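Local coordinates for protein chitinase (Thermococcus chitonophagus, PDB 5XSW) that probably hydrolyses internal linkages of chitin, acting as an endochitinase, with a glycan bound in a pocket of its helix-rich domain, at residues Lys45-Lys50 with Glu87-Gly92; Pro159-Ile164 with Ser448-Phe453; Asn202-Met207 with Thr384-Thr389. One frame throughout, in Å; residues are numbered along the deposited sequence.

Contact 1. Residues Lys45-Lys50 with Glu87-Gly92; sequences KVLSIK and EIQKSG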
loop_
_atom_site.group_PDB
_atom_site.type_symbol
_atom_site.label_atom_id
_atom_site.label_comp_id
_atom_site.label_asym_id
_atom_site.label_seq_id
_atom_site.Cartn_x
_atom_site.Cartn_y
_atom_site.Cartn_z
ATOM N N LYS A 45 6.399 19.011 -41.005
ATOM C CA LYS A 45 5.022 18.735 -40.595
ATOM C C LYS A 45 4.949 17.277 -40.239
ATOM O O LYS A 45 5.356 16.433 -41.034
ATOM C CB LYS A 45 4.014 19.059 -41.707
ATOM C CG LYS A 45 2.602 18.474 -41.447
ATOM C CD LYS A 45 1.550 18.946 -42.496
ATOM C CE LYS A 45 0.550 19.969 -41.912
ATOM N NZ LYS A 45 -0.571 20.373 -42.857
ATOM N N VAL A 46 4.471 16.954 -39.039
ATOM C CA VAL A 46 4.381 15.541 -38.690
ATOM C C VAL A 46 3.234 14.908 -39.496
ATOM O O VAL A 46 2.088 15.358 -39.400
ATOM C CB VAL A 46 4.137 15.318 -37.172
ATOM C CG1 VAL A 46 3.957 13.816 -36.894
ATOM C CG2 VAL A 46 5.271 15.915 -36.345
ATOM N N LEU A 47 3.536 13.863 -40.257
ATOM C CA LEU A 47 2.504 13.143 -41.015
ATOM C C LEU A 47 1.909 11.979 -40.224
ATOM O O LEU A 47 0.708 11.756 -40.229
ATOM C CB LEU A 47 3.088 12.609 -42.322
ATOM C CG LEU A 47 3.594 13.689 -43.299
ATOM C CD1 LEU A 47 4.536 13.116 -44.352
ATOM C CD2 LEU A 47 2.430 14.360 -43.967
ATOM N N SER A 48 2.769 11.220 -39.560
ATOM C CA SER A 48 2.321 10.104 -38.736
ATOM C C SER A 48 3.417 9.632 -37.765
ATOM O O SER A 48 4.610 9.675 -38.081
ATOM C CB SER A 48 1.926 8.935 -39.620
ATOM O OG SER A 48 3.120 8.341 -40.093
ATOM N N ILE A 49 2.999 9.164 -36.589
ATOM C CA ILE A 49 3.902 8.518 -35.649
ATOM C C ILE A 49 3.204 7.227 -35.240
ATOM O O ILE A 49 2.087 7.280 -34.694
ATOM C CB ILE A 49 4.171 9.408 -34.412
ATOM C CG1 ILE A 49 4.768 10.748 -34.815
ATOM C CG2 ILE A 49 5.052 8.685 -33.395
ATOM C CD1 ILE A 49 5.123 11.659 -33.616
ATOM N N LYS A 50 3.822 6.095 -35.548
ATOM C CA LYS A 50 3.199 4.783 -35.322
ATOM C C LYS A 50 4.193 3.838 -34.724
ATOM O O LYS A 50 5.405 4.061 -34.842
ATOM C CB LYS A 50 2.665 4.194 -36.633
ATOM C CG LYS A 50 1.617 5.091 -37.302
ATOM C CD LYS A 50 1.080 4.434 -38.579
ATOM C CE LYS A 50 -0.114 5.192 -39.138
ATOM N NZ LYS A 50 -0.711 4.472 -40.310
ATOM N N GLU A 87 7.043 9.843 -39.536
ATOM C CA GLU A 87 7.111 10.351 -40.908
ATOM C C GLU A 87 6.875 11.846 -40.919
ATOM O O GLU A 87 5.870 12.325 -40.376
ATOM C CB GLU A 87 6.107 9.631 -41.790
ATOM C CG GLU A 87 6.708 8.339 -42.353
ATOM C CD GLU A 87 5.676 7.415 -42.966
ATOM O OE1 GLU A 87 4.681 7.931 -43.545
ATOM O OE2 GLU A 87 5.869 6.178 -42.848
ATOM N N ILE A 88 7.818 12.577 -41.528
ATOM C CA ILE A 88 7.802 14.031 -41.519
ATOM C C ILE A 88 7.727 14.541 -42.985
ATOM O O ILE A 88 8.436 14.035 -43.862
ATOM C CB ILE A 88 9.088 14.602 -40.882
ATOM C CG1 ILE A 88 9.300 14.088 -39.453
ATOM C CG2 ILE A 88 9.056 16.160 -40.855
ATOM C CD1 ILE A 88 8.374 14.730 -38.477
ATOM N N GLN A 89 6.894 15.523 -43.242
ATOM C CA GLN A 89 6.972 16.254 -44.516
ATOM C C GLN A 89 7.962 17.420 -44.437
ATOM O O GLN A 89 7.749 18.354 -43.663
ATOM C CB GLN A 89 5.607 16.774 -44.890
ATOM C CG GLN A 89 5.592 17.530 -46.203
ATOM C CD GLN A 89 4.182 17.715 -46.662
ATOM O OE1 GLN A 89 3.617 16.827 -47.305
ATOM N NE2 GLN A 89 3.570 18.845 -46.279
ATOM N N LYS A 90 9.038 17.363 -45.227
ATOM C CA LYS A 90 10.172 18.301 -45.065
ATOM C C LYS A 90 9.775 19.764 -45.259
ATOM O O LYS A 90 9.089 20.098 -46.219
ATOM C CB LYS A 90 11.293 17.935 -46.039
ATOM C CG LYS A 90 12.602 18.669 -45.823
ATOM C CD LYS A 90 13.668 18.013 -46.678
ATOM C CE LYS A 90 15.033 18.631 -46.472
ATOM N NZ LYS A 90 16.084 17.939 -47.264
ATOM N N SER A 91 10.201 20.640 -44.358
ATOM C CA SER A 91 9.924 22.055 -44.532
ATOM C C SER A 91 10.664 22.805 -43.468
ATOM O O SER A 91 10.960 22.238 -42.412
ATOM C CB SER A 91 8.414 22.326 -44.487
ATOM O OG SER A 91 8.132 23.597 -43.975
ATOM N N GLY A 92 10.989 24.070 -43.739
ATOM C CA GLY A 92 11.672 24.911 -42.771
ATOM C C GLY A 92 13.153 24.583 -42.711
ATOM O O GLY A 92 13.653 23.701 -43.432
#

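Contact 2. Residues Pro159-Ile164 with Ser448-Phe453; sequences PTQIII and SYRYDF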
loop_
_atom_site.group_PDB
_atom_site.type_symbol
_atom_site.label_atom_id
_atom_site.label_comp_id
_atom_site.label_asym_id
_atom_site.label_seq_id
_atom_site.Cartn_x
_atom_site.Cartn_y
_atom_site.Cartn_z
ATOM N N PRO A 159 28.224 21.624 8.056
ATOM C CA PRO A 159 28.426 20.626 6.999
ATOM C C PRO A 159 28.870 19.219 7.428
ATOM O O PRO A 159 28.762 18.288 6.613
ATOM C CB PRO A 159 29.538 21.260 6.142
ATOM C CG PRO A 159 30.334 22.088 7.151
ATOM C CD PRO A 159 29.224 22.717 8.011
ATOM N N THR A 160 29.431 19.063 8.630
ATOM C CA THR A 160 29.956 17.744 9.010
ATOM C C THR A 160 29.380 17.296 10.381
ATOM O O THR A 160 29.449 16.119 10.717
ATOM C CB THR A 160 31.524 17.726 9.067
ATOM O OG1 THR A 160 31.973 18.715 10.007
ATOM C CG2 THR A 160 32.108 18.011 7.697
ATOM N N GLN A 161 28.798 18.236 11.126
ATOM C CA GLN A 161 28.164 17.896 12.416
ATOM C C GLN A 161 26.671 17.588 12.222
ATOM O O GLN A 161 26.017 18.266 11.433
ATOM C CB GLN A 161 28.261 19.026 13.444
ATOM C CG GLN A 161 29.690 19.179 14.081
ATOM C CD GLN A 161 29.779 20.379 14.955
ATOM O OE1 GLN A 161 28.834 20.723 15.680
ATOM N NE2 GLN A 161 30.943 21.069 14.899
ATOM N N ILE A 162 26.166 16.576 12.940
ATOM C CA ILE A 162 24.706 16.321 13.047
ATOM C C ILE A 162 24.221 16.971 14.303
ATOM O O ILE A 162 24.765 16.722 15.387
ATOM C CB ILE A 162 24.372 14.821 13.167
ATOM C CG1 ILE A 162 24.976 14.053 12.013
ATOM C CG2 ILE A 162 22.831 14.598 13.240
ATOM C CD1 ILE A 162 25.122 12.603 12.328
ATOM N N ILE A 163 23.210 17.805 14.190
ATOM C CA ILE A 163 22.735 18.547 15.355
ATOM C C ILE A 163 21.261 18.159 15.651
ATOM O O ILE A 163 20.314 18.734 15.065
ATOM C CB ILE A 163 22.764 20.102 15.118
ATOM C CG1 ILE A 163 24.126 20.547 14.528
ATOM C CG2 ILE A 163 22.388 20.792 16.401
ATOM C CD1 ILE A 163 25.283 20.202 15.445
ATOM N N ILE A 164 21.062 17.218 16.561
ATOM C CA ILE A 164 19.712 16.903 16.981
ATOM C C ILE A 164 19.468 17.687 18.258
ATOM O O ILE A 164 20.160 17.495 19.252
ATOM C CB ILE A 164 19.536 15.402 17.257
ATOM C CG1 ILE A 164 19.727 14.596 15.972
ATOM C CG2 ILE A 164 18.167 15.134 17.858
ATOM C CD1 ILE A 164 19.797 13.101 16.193
ATOM N N SER A 448 32.749 10.144 17.568
ATOM C CA SER A 448 31.625 10.909 18.047
ATOM C C SER A 448 30.468 10.842 17.027
ATOM O O SER A 448 30.690 11.059 15.828
ATOM C CB SER A 448 31.991 12.355 18.242
ATOM O OG SER A 448 30.814 13.153 18.385
ATOM N N TYR A 449 29.248 10.574 17.509
ATOM C CA TYR A 449 28.083 10.619 16.607
ATOM C C TYR A 449 27.950 12.043 16.037
ATOM O O TYR A 449 27.950 12.264 14.832
ATOM C CB TYR A 449 26.816 10.210 17.351
ATOM C CG TYR A 449 25.595 10.444 16.479
ATOM C CD1 TYR A 449 25.205 9.506 15.555
ATOM C CD2 TYR A 449 24.856 11.600 16.606
ATOM C CE1 TYR A 449 24.024 9.697 14.741
ATOM C CE2 TYR A 449 23.682 11.829 15.801
ATOM C CZ TYR A 449 23.298 10.865 14.903
ATOM O OH TYR A 449 22.168 11.096 14.157
ATOM N N ARG A 450 27.902 13.014 16.927
ATOM C CA ARG A 450 27.709 14.399 16.504
ATOM C C ARG A 450 28.800 14.885 15.503
ATOM O O ARG A 450 28.490 15.450 14.441
ATOM C CB ARG A 450 27.691 15.319 17.741
ATOM C CG ARG A 450 27.490 16.777 17.315
ATOM C CD ARG A 450 27.453 17.722 18.482
ATOM N NE ARG A 450 27.751 19.077 18.036
ATOM C CZ ARG A 450 27.694 20.152 18.833
ATOM N NH1 ARG A 450 27.296 20.048 20.107
ATOM N NH2 ARG A 450 28.011 21.338 18.344
ATOM N N TYR A 451 30.073 14.626 15.831
ATOM C CA TYR A 451 31.186 15.229 15.065
ATOM C C TYR A 451 31.670 14.374 13.910
ATOM O O TYR A 451 32.108 14.898 12.878
ATOM C CB TYR A 451 32.348 15.560 16.032
ATOM C CG TYR A 451 31.981 16.651 17.015
ATOM C CD1 TYR A 451 31.948 17.977 16.632
ATOM C CD2 TYR A 451 31.560 16.324 18.291
ATOM C CE1 TYR A 451 31.571 18.969 17.531
ATOM C CE2 TYR A 451 31.182 17.304 19.193
ATOM C CZ TYR A 451 31.185 18.612 18.807
ATOM O OH TYR A 451 30.804 19.565 19.734
ATOM N N ASP A 452 31.609 13.048 14.061
ATOM C CA ASP A 452 32.233 12.165 13.090
ATOM C C ASP A 452 31.300 11.362 12.187
ATOM O O ASP A 452 31.728 10.859 11.146
ATOM C CB ASP A 452 33.115 11.148 13.821
ATOM C CG ASP A 452 34.228 11.808 14.601
ATOM O OD1 ASP A 452 34.915 12.688 14.018
ATOM O OD2 ASP A 452 34.394 11.459 15.780
ATOM N N PHE A 453 30.072 11.089 12.622
ATOM C CA PHE A 453 29.361 10.043 11.880
ATOM C C PHE A 453 28.971 10.441 10.431
ATOM O O PHE A 453 28.941 9.585 9.540
ATOM C CB PHE A 453 28.096 9.542 12.678
ATOM C CG PHE A 453 27.515 8.265 12.094
ATOM C CD1 PHE A 453 28.256 7.108 12.081
ATOM C CD2 PHE A 453 26.225 8.243 11.540
ATOM C CE1 PHE A 453 27.758 5.913 11.499
ATOM C CE2 PHE A 453 25.698 7.083 10.976
ATOM C CZ PHE A 453 26.455 5.911 10.947
HETATM O O HOH W 1 31.418 14.253 10.375
HETATM O O HOH W 2 28.516 13.883 12.090
HETATM O O HOH W 3 32.108 17.694 12.408
#

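Contact 3. Residues Asn202-Met207 with Thr384-Thr389; sequences NPNFLM and TMDMET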
loop_
_atom_site.group_PDB
_atom_site.type_symbol
_atom_site.label_atom_id
_atom_site.label_comp_id
_atom_site.label_asym_id
_atom_site.label_seq_id
_atom_site.Cartn_x
_atom_site.Cartn_y
_atom_site.Cartn_z
ATOM N N ASN A 202 15.890 16.388 7.476
ATOM C CA ASN A 202 16.226 17.000 8.761
ATOM C C ASN A 202 15.921 16.026 9.901
ATOM O O ASN A 202 14.772 15.651 10.091
ATOM C CB ASN A 202 15.374 18.266 8.940
ATOM C CG ASN A 202 15.630 19.009 10.250
ATOM O OD1 ASN A 202 16.515 18.661 11.054
ATOM N ND2 ASN A 202 14.875 20.071 10.455
ATOM N N PRO A 203 16.944 15.605 10.649
ATOM C CA PRO A 203 16.701 14.685 11.761
ATOM C C PRO A 203 15.683 15.234 12.735
ATOM O O PRO A 203 14.943 14.440 13.319
ATOM C CB PRO A 203 18.107 14.561 12.465
ATOM C CG PRO A 203 19.099 14.945 11.389
ATOM C CD PRO A 203 18.363 15.978 10.502
ATOM N N ASN A 204 15.620 16.557 12.928
ATOM C CA ASN A 204 14.648 17.087 13.885
ATOM C C ASN A 204 13.182 16.844 13.389
ATOM O O ASN A 204 12.247 16.701 14.178
ATOM C CB ASN A 204 14.849 18.591 14.061
ATOM C CG ASN A 204 16.129 18.918 14.843
ATOM O OD1 ASN A 204 16.626 18.103 15.631
ATOM N ND2 ASN A 204 16.679 20.111 14.590
ATOM N N PHE A 205 13.012 16.831 12.081
ATOM C CA PHE A 205 11.656 16.622 11.532
ATOM C C PHE A 205 11.244 15.140 11.838
ATOM O O PHE A 205 10.132 14.890 12.274
ATOM C CB PHE A 205 11.623 16.876 10.033
ATOM C CG PHE A 205 10.263 16.569 9.430
ATOM C CD1 PHE A 205 9.248 17.500 9.556
ATOM C CD2 PHE A 205 10.001 15.320 8.834
ATOM C CE1 PHE A 205 7.946 17.239 9.068
ATOM C CE2 PHE A 205 8.692 15.021 8.342
ATOM C CZ PHE A 205 7.679 16.004 8.466
ATOM N N LEU A 206 12.132 14.181 11.573
ATOM C CA LEU A 206 11.797 12.742 11.872
ATOM C C LEU A 206 11.580 12.545 13.361
ATOM O O LEU A 206 10.710 11.776 13.780
ATOM C CB LEU A 206 12.905 11.768 11.389
ATOM C CG LEU A 206 12.958 11.654 9.852
ATOM C CD1 LEU A 206 14.053 10.716 9.358
ATOM C CD2 LEU A 206 11.586 11.120 9.273
ATOM N N MET A 207 12.309 13.298 14.176
ATOM C CA MET A 207 12.165 13.235 15.648
ATOM C C MET A 207 10.763 13.721 16.070
ATOM O O MET A 207 10.051 13.103 16.904
ATOM C CB MET A 207 13.244 14.099 16.345
ATOM C CG MET A 207 14.645 13.473 16.313
ATOM S SD MET A 207 14.893 12.166 17.589
ATOM C CE MET A 207 14.768 13.078 19.136
ATOM N N THR A 384 11.120 24.171 17.211
ATOM C CA THR A 384 11.737 24.246 18.557
ATOM C C THR A 384 13.063 23.498 18.654
ATOM O O THR A 384 14.018 24.001 19.236
ATOM C CB THR A 384 10.756 23.714 19.628
ATOM O OG1 THR A 384 9.532 24.465 19.496
ATOM C CG2 THR A 384 11.296 23.893 21.069
ATOM N N MET A 385 13.125 22.294 18.092
ATOM C CA MET A 385 14.370 21.540 18.063
ATOM C C MET A 385 15.438 22.267 17.249
ATOM O O MET A 385 16.606 22.308 17.638
ATOM C CB MET A 385 14.120 20.141 17.465
ATOM C CG MET A 385 13.288 19.265 18.411
ATOM S SD MET A 385 13.035 17.655 17.671
ATOM C CE MET A 385 14.607 16.838 18.074
ATOM N N ASP A 386 15.036 22.800 16.107
ATOM C CA ASP A 386 15.960 23.549 15.220
ATOM C C ASP A 386 16.649 24.724 15.970
ATOM O O ASP A 386 17.768 25.093 15.631
ATOM C CB ASP A 386 15.233 24.183 14.050
ATOM C CG ASP A 386 14.752 23.187 12.964
ATOM O OD1 ASP A 386 15.217 22.012 12.885
ATOM O OD2 ASP A 386 13.947 23.660 12.124
ATOM N N MET A 387 15.906 25.366 16.874
ATOM C CA MET A 387 16.422 26.515 17.656
ATOM C C MET A 387 17.293 26.103 18.848
ATOM O O MET A 387 17.881 26.976 19.513
ATOM C CB MET A 387 15.281 27.368 18.201
ATOM C CG MET A 387 14.396 27.982 17.133
ATOM S SD MET A 387 15.390 29.097 16.106
ATOM C CE MET A 387 15.711 30.427 17.298
ATOM N N GLU A 388 17.352 24.808 19.165
ATOM C CA GLU A 388 17.998 24.375 20.399
ATOM C C GLU A 388 19.519 24.540 20.254
ATOM O O GLU A 388 20.086 24.126 19.251
ATOM C CB GLU A 388 17.659 22.917 20.723
ATOM C CG GLU A 388 18.430 22.355 21.919
ATOM C CD GLU A 388 18.020 22.968 23.257
ATOM O OE1 GLU A 388 16.866 23.407 23.389
ATOM O OE2 GLU A 388 18.848 22.978 24.210
ATOM N N THR A 389 20.167 25.165 21.227
ATOM C CA THR A 389 21.621 25.283 21.192
ATOM C C THR A 389 22.324 24.633 22.371
ATOM O O THR A 389 23.466 24.235 22.268
ATOM C CB THR A 389 22.067 26.755 21.116
ATOM O OG1 THR A 389 21.565 27.474 22.248
ATOM C CG2 THR A 389 21.562 27.388 19.851
#

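Contact 1. Residues Lys45-Lys50 with Glu87-Gly92
Lys45 and Gln89 form a hydrogen-bonded pair between antiparallel strands whose local axes approach to 4.5 Å and run at 149° to each other. The motif is a classic beta bulge in the strand Lys45-Lys50. Val46 pairs with Ile88 as a non-hydrogen-bonded pair, but Leu47 and Ser48 then both stand opposite Glu87, and Ser48 takes up the next hydrogen-bonded pairing. The evidence lies in the bonds to Glu87 O, which accepts from Leu47 N at 2.8 Å and, weakly, from Ser48 N. A psi of -43° at Leu47, far from the extended values of its neighbours, absorbs the extra residue. Beyond it, regular pairing resumes with the bond from Glu87 N to Ser48 O, also 2.8 Å.

The side chains divide between the two faces. Val46 and Ile88 share one, where Val46 CG2 meets Ile88 CD1 at 3.9 Å. This face packs against the second antiparallel sheet of the region, Val46 touching Val66 of strand 65-69, as in a beta sandwich. With Ile88 CG1 anti to the carbonyl carbon and chi2 bent to -74°, CD1 is carried to Val46 CG2.

Lys45, Ser48, Glu87 and Gln89 occupy the other face, much of it close to solvent. There Ser48 OG rests 3.7 Å from Glu87 CB, while the Glu87 carboxylate has a long, weak ion pair with Lys12. The contact thus fastens strand 45-51, outermost in its four-strand sheet, to strand 80-89 within the all-strand N-terminal region. Leu47, displaced by the bulge, points directly at the partner strand: its CB lies 3.4 Å from Glu87 O, and its CD1 branch reaches along the backbone to sit 3.5 Å from Gln89 N and 3.8 Å from Gln89 CB.

Contact 2. Residues Pro159-Ile164 with Ser448-Phe453
Gln161 crosses the first turn of helix 449-461, and each of its atoms in turn meets that helix. CB lies 3.7 Å from Arg450 O, the carbonyl that also accepts from Ile162 N at 3.0 Å. CG, set anti to the Gln161 carbonyl carbon (chi1 -75°), comes 3.6 Å from Tyr451 CD1. From there the extended chain runs beside the Tyr451 side chain: CD lies 3.4 Å from Tyr451 CE1, and NE2, at the ring edge, is equally far from that atom. NE2 is bonded to the backbone oxygens of Asp141 and Tyr139, while OE1 turns to Arg450.

The guanidinium grips OE1 side-on with two nitrogens: NE at 3.1 Å and NH2 at 2.9 Å. Both bonds lie within 3° of the guanidinium plane, yet both donors approach from the same face of the amide, which is turned 50° from that plane. NH2 also bonds Pro142 O, and the Tyr451 hydroxyl covers one guanidinium face.

On the apolar side, Ile162 CD1 makes a CH-pi contact over one face of the Tyr449 ring, 3.9 Å from its centroid, while the Tyr449 hydroxyl bonds Ala189 O. The helix start itself is fixed by the N-cap residue Ser448, whose OG accepts from Tyr451 N.

Three waters bridge Thr160 to the carbonyls of Arg450 and Tyr451. In this buried seam of the helix-rich domain an irregular loop therefore docks both by packing Ile162 on Tyr449 and by satisfying polar groups, its glutamine amide coupling the buried arginine to the chain around Tyr139-Pro142.

Contact 3. Residues Asn202-Met207 with Thr384-Thr389
Met385 slants across Asn204 and crosses Met207 at about a right angle: Met385 CB is 3.5 Å from Asn204 CG, and the terminal CE touches Asn204 OD1 at 3.4 Å and Met207 CB at 3.5 Å. The bend at chi3 (81°) turns this methyl into the angle between the two residues. Asn204 OD1 has its polar partner elsewhere, in the backbone N-H of Gly165.

The amide nitrogen of Asn204 serves Asp386 instead. Asp386 OD1 accepts from Asn204 ND2 at 2.9 Å on its anti lone pair and from Asn202 ND2 at 3.1 Å on its syn lone pair, with N-H...O angles of 172° and 173°. In each case the oxygen lies close to the donor's amide plane. The Asn202 amide is nearly coplanar with the carboxylate, whereas that of Asn204 is markedly twisted from it.

Asn202 is the N-cap of helix 203-214. Its OD1 accepts from Asn204 N at 3.0 Å, although this donor stands well above the carbonyl plane. One amide thus caps its own helix with the oxygen and, with the nitrogen, binds Asp386, near the C-terminal end of the helix that starts at His374. That nitrogen also bonds Gly150 O. The opposite ends of both helices carry glycan-pocket residues: Lys212, Glu213 and Asn214 in one, His374 in the other. The negative carboxylate would probably polarise both asparagine amides, while the backbone of Asp386 is bonded to His147. On the Met207 side, Leu192 of helix 186-199 packs against the same methionine that receives Met385 CE.

Contact 1 stands apart: its centre is about 59 Å from that of contact 2 and about 57 Å from that of contact 3, across the centre of the chain, in the all-strand N-terminal region. Contacts 2 and 3 lie in the helix-rich domain that holds the glycan pocket, their centres about 14 Å apart. Along the chain contact 1 closes first, and contact 3 is nested inside the loop closed by contact 2. These two touch directly, Ile164 CG1 packing on Pro203 CB at 3.9 Å and Ile164 CG2 on Met385 CE at 4.0 Å. Residues Pro159-Ile164 therefore link helix 449-461 to helices 203-214 and 374-386, both of which contribute to the pocket.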